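PDB 3WQC: D-threo-3-hydroxyaspartate dehydratase from Delftia, which catalyses the pyridoxal-phosphate-dependent deamination of D-threo-3-hydroxyaspartate to oxaloacetate and ammonia, and also acts on L-threo- and L-erythro-3-hydroxyaspartate and D-serine. Local coordinates for residues B[38-43]-B[230-235]; B[223-228]-B[238-243]. All coordinates share one frame; numbering follows the deposited sequence.

Both contacts belong to the alanine racemase-like TIM-barrel domain, and they meet around the short helix 228-233. Contact 2 is the buried one: it pairs strands 222-225 and 242-243, the two ends of the beta-alpha-beta unit whose crossover contains that helix, and it reaches the cofactor phosphate. Contact 1 lies further out, partly buried, where helix 27-44 packs against the C-terminal part of the same helix. The chemistry follows the place: backbone ladder, valine packing and a serine-glutamate bond in the sheet, but outside it an arginine reaching for carbonyls of helix 228-233 and the turn after it. Ala-231 and Met-41 of contact 1 both pack on Val-243 of contact 2, joining the two layers.

Contact 1: B[38-43]-B[230-235]; sequences QQRMDA and TALAAS
Arg-40 of helix 27-44 reaches the carbonyls where helix 228-233 gives way to a turn. NH2 donates to Ala-234 O at 2.7 Å, lying in the carbonyl plane on a lone pair, and that oxygen in turn sits near the plane of the guanidinium. NH1 adds a weak bond to the same oxygen (3.0 Å), and NH2 a second weak one to Ala-231 O at 2.9 Å, which lies oblique to the guanidinium. Leu-232 O lies over the centre of one guanidinium face, 3.3 Å from Arg-40 CZ, without a hydrogen bond to NE. The side chain leaves the helix with CG anti to the backbone N (chi1 -179°) and runs out nearly straight before bending at chi3. Beside it, the folded Met-41 brings CE to 3.4 Å from Ala-231 O and 4.3 Å from Ala-231 CB. Further out, Leu-232 also packs on Arg-36 and Met-37 of helix 27-44, while Ala-233 and Ala-234 lean on helix 192-215. The contact therefore joins two helices on the outside of the barrel. The positive group, bonded to Ala-231 O and Ala-234 O with Leu-232 O over its face, probably offsets partial negative charge near the helix C-terminus.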
# COMPACT_ATOMS: atom_id res chain seq x y z
N GLN B 38 -6.42 2.77 27.41
CA GLN B 38 -5.73 3.45 28.51
C GLN B 38 -6.34 2.96 29.82
O GLN B 38 -5.61 2.73 30.82
CB GLN B 38 -5.84 4.98 28.44
CG GLN B 38 -4.98 5.72 29.49
CD GLN B 38 -3.47 5.44 29.32
OE1 GLN B 38 -2.90 5.71 28.26
NE2 GLN B 38 -2.78 4.92 30.39
N GLN B 39 -7.69 2.84 29.90
CA GLN B 39 -8.30 2.39 31.16
C GLN B 39 -7.81 0.97 31.52
O GLN B 39 -7.64 0.62 32.70
CB GLN B 39 -9.85 2.40 31.03
CG GLN B 39 -10.30 3.85 31.00
CD GLN B 39 -11.73 4.06 30.56
OE1 GLN B 39 -12.52 3.10 30.33
NE2 GLN B 39 -12.11 5.37 30.45
N ARG B 40 -7.68 0.09 30.54
CA ARG B 40 -7.26 -1.27 30.81
C ARG B 40 -5.84 -1.27 31.36
O ARG B 40 -5.52 -2.00 32.35
CB ARG B 40 -7.38 -2.19 29.58
CG ARG B 40 -6.95 -3.56 29.99
CD ARG B 40 -7.30 -4.54 28.97
NE ARG B 40 -7.76 -5.73 29.62
CZ ARG B 40 -7.02 -6.76 30.04
NH1 ARG B 40 -7.76 -7.73 30.62
NH2 ARG B 40 -5.62 -6.86 29.87
N MET B 41 -4.97 -0.46 30.76
CA MET B 41 -3.58 -0.38 31.27
C MET B 41 -3.49 0.23 32.67
O MET B 41 -2.75 -0.26 33.53
CB MET B 41 -2.67 0.34 30.31
CG MET B 41 -2.65 -0.33 28.91
SD MET B 41 -2.15 -2.07 29.01
CE MET B 41 -3.64 -2.98 28.76
N ASP B 42 -4.31 1.26 32.96
CA ASP B 42 -4.37 1.88 34.29
C ASP B 42 -4.83 0.80 35.27
O ASP B 42 -4.22 0.67 36.37
CB ASP B 42 -5.35 3.04 34.26
CG ASP B 42 -4.82 4.24 33.50
OD1 ASP B 42 -3.62 4.37 33.19
OD2 ASP B 42 -5.68 5.09 33.19
N ALA B 43 -5.79 -0.06 34.86
CA ALA B 43 -6.32 -1.11 35.77
C ALA B 43 -5.23 -2.16 36.11
O ALA B 43 -5.22 -2.73 37.23
CB ALA B 43 -7.57 -1.77 35.21
N THR B 230 -3.08 -9.17 22.68
CA THR B 230 -2.60 -9.61 24.03
C THR B 230 -2.72 -8.48 25.02
O THR B 230 -2.94 -8.75 26.20
CB THR B 230 -1.15 -10.12 24.02
OG1 THR B 230 -0.28 -9.15 23.38
CG2 THR B 230 -1.09 -11.44 23.24
N ALA B 231 -2.62 -7.21 24.59
CA ALA B 231 -2.88 -6.10 25.56
C ALA B 231 -4.28 -6.20 26.16
O ALA B 231 -4.51 -5.94 27.35
CB ALA B 231 -2.68 -4.72 24.96
N LEU B 232 -5.24 -6.51 25.28
CA LEU B 232 -6.66 -6.57 25.67
C LEU B 232 -7.05 -7.86 26.40
O LEU B 232 -8.07 -7.91 27.10
CB LEU B 232 -7.55 -6.35 24.46
CG LEU B 232 -7.43 -4.89 23.92
CD1 LEU B 232 -8.16 -4.77 22.54
CD2 LEU B 232 -7.90 -3.81 24.91
N ALA B 233 -6.20 -8.88 26.28
CA ALA B 233 -6.53 -10.20 26.82
C ALA B 233 -5.74 -10.55 28.09
O ALA B 233 -6.17 -11.50 28.79
CB ALA B 233 -6.36 -11.28 25.75
N ALA B 234 -4.65 -9.81 28.43
CA ALA B 234 -3.78 -10.26 29.52
C ALA B 234 -4.60 -10.26 30.82
O ALA B 234 -5.22 -9.26 31.12
CB ALA B 234 -2.54 -9.37 29.58
N SER B 235 -4.59 -11.34 31.58
CA SER B 235 -5.22 -11.26 32.94
C SER B 235 -4.42 -10.53 33.94
O SER B 235 -4.99 -9.85 34.80
CB SER B 235 -5.69 -12.59 33.55
OG SER B 235 -4.89 -13.61 33.18

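Contact 2: B[223-228]-B[238-243]; sequences VSVGST and DGVTEV. With PLP (pyridoxal-5'-phosphate), chain J.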
# COMPACT_ATOMS: atom_id res chain seq x y z
N VAL B 223 10.48 -3.52 31.34
CA VAL B 223 9.97 -4.78 30.74
C VAL B 223 8.80 -4.31 29.91
O VAL B 223 7.76 -3.89 30.46
CB VAL B 223 9.60 -5.85 31.74
CG1 VAL B 223 8.98 -7.09 31.10
CG2 VAL B 223 10.83 -6.19 32.57
N SER B 224 8.84 -4.45 28.57
CA SER B 224 7.81 -3.89 27.64
C SER B 224 7.26 -5.03 26.84
O SER B 224 8.03 -5.76 26.13
CB SER B 224 8.57 -2.87 26.79
OG SER B 224 7.66 -2.29 25.85
N VAL B 225 5.94 -5.20 26.84
CA VAL B 225 5.29 -6.27 26.02
C VAL B 225 4.26 -5.65 25.12
O VAL B 225 3.83 -4.52 25.39
CB VAL B 225 4.62 -7.39 26.90
CG1 VAL B 225 5.67 -7.94 27.90
CG2 VAL B 225 3.42 -6.81 27.69
N GLY B 226 3.78 -6.41 24.15
CA GLY B 226 2.43 -6.09 23.62
C GLY B 226 2.20 -6.33 22.16
O GLY B 226 3.08 -6.16 21.34
N SER B 227 0.94 -6.61 21.90
CA SER B 227 0.29 -6.51 20.60
C SER B 227 -1.13 -6.09 21.05
O SER B 227 -1.50 -6.27 22.23
CB SER B 227 0.27 -7.85 19.85
OG SER B 227 -0.51 -8.82 20.58
N THR B 228 -1.96 -5.59 20.15
CA THR B 228 -3.30 -5.15 20.57
C THR B 228 -4.05 -6.37 21.17
O THR B 228 -4.68 -6.22 22.21
CB THR B 228 -4.04 -4.44 19.38
OG1 THR B 228 -3.56 -3.10 19.38
CG2 THR B 228 -5.57 -4.42 19.68
N ASP B 238 2.09 -8.84 36.01
CA ASP B 238 3.13 -8.73 37.03
C ASP B 238 4.54 -8.69 36.36
O ASP B 238 4.81 -9.51 35.43
CB ASP B 238 3.05 -9.90 37.98
CG ASP B 238 1.74 -9.97 38.62
OD1 ASP B 238 0.79 -10.49 38.01
OD2 ASP B 238 1.67 -9.55 39.81
N GLY B 239 5.41 -7.76 36.78
CA GLY B 239 6.74 -7.73 36.24
C GLY B 239 6.88 -6.88 35.00
O GLY B 239 8.01 -6.53 34.60
N VAL B 240 5.75 -6.45 34.43
CA VAL B 240 5.79 -5.65 33.19
C VAL B 240 5.71 -4.17 33.52
O VAL B 240 4.86 -3.77 34.43
CB VAL B 240 4.57 -6.03 32.27
CG1 VAL B 240 4.39 -5.07 31.06
CG2 VAL B 240 4.74 -7.47 31.83
N THR B 241 6.48 -3.31 32.87
CA THR B 241 6.46 -1.82 33.20
C THR B 241 5.54 -1.12 32.20
O THR B 241 4.96 -0.11 32.51
CB THR B 241 7.80 -1.13 33.31
OG1 THR B 241 8.43 -1.31 32.14
CG2 THR B 241 8.76 -1.98 34.02
N GLU B 242 5.49 -1.57 30.94
CA GLU B 242 4.69 -0.86 29.91
C GLU B 242 4.18 -1.91 28.93
O GLU B 242 4.78 -2.96 28.67
CB GLU B 242 5.49 0.20 29.21
CG GLU B 242 6.63 -0.41 28.42
CD GLU B 242 7.39 0.65 27.58
OE1 GLU B 242 7.73 0.32 26.39
OE2 GLU B 242 7.70 1.79 28.04
N VAL B 243 3.07 -1.53 28.30
CA VAL B 243 2.52 -2.28 27.17
C VAL B 243 2.50 -1.36 25.95
O VAL B 243 2.19 -0.17 26.05
CB VAL B 243 1.08 -2.71 27.52
CG1 VAL B 243 0.28 -3.25 26.32
CG2 VAL B 243 1.12 -3.76 28.62
N1 PLP J . 5.28 -3.68 19.22
C2 PLP J . 5.97 -3.87 18.07
C2A PLP J . 7.44 -4.20 18.11
C3 PLP J . 5.27 -3.75 16.82
O3 PLP J . 5.96 -3.91 15.69
C4 PLP J . 3.86 -3.45 16.85
C4A PLP J . 3.18 -3.29 15.61
C5 PLP J . 3.22 -3.27 18.11
C6 PLP J . 3.96 -3.47 19.28
C5A PLP J . 1.74 -2.96 18.20
O4P PLP J . 0.97 -4.17 17.74
P PLP J . -0.57 -3.94 17.37
O1P PLP J . -1.09 -3.17 18.52
O2P PLP J . -1.10 -5.32 17.31
O3P PLP J . -0.67 -3.15 16.12
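Strands 222-225 and 242-243 run parallel, with Ser-224 bridged to Glu-242 and Val-225 to Val-243, and Val-225 N donates to Glu-242 O at 3.1 Å. Where the second strand begins, Val-223 O takes two backbone donors, Thr-241 N at 2.8 Å and Glu-242 N at 3.3 Å. Thr-241 OG1, set between its own N and carbonyl carbon (chi1 58°), faces back to accept from Val-223 N at 3.1 Å. On the face holding Ser-224 and Glu-242, Ser-224 OG donates to Glu-242 OE1 (2.7 Å), arriving on the anti side of the carboxylate, 16° out of its plane. OE1 also forms a salt bridge with Arg-49, and Ser-224 OG also bonds NH1 of Arg-244, whose NH2 is hydrogen-bonded to the cofactor. A glutamine in place of Glu-242 would probably leave Arg-49 without its charged mate and weaken the hold on Ser-224. On the face of Val-225 and Val-243 valines make the contact, with Val-240 of the preceding loop joining in: Val-225 CG2 meets Val-240 CG1 and Val-243 CG2, each at 3.9 Å, the Val-225 and Val-240 side chains crossing at about a right angle. Beyond the strand, Gly-226 and then Ser-227, at the N-cap position, lead into helix 228-233. There Thr-228 N points almost perfectly straight (179°) at PLP O2P, 3.0 Å away, and Thr-228 OG1 bonds O1P at 2.6 Å. The phosphate thus sits at a helix N-terminus, where the backbone N-H and the helix dipole would both favour its negative charge.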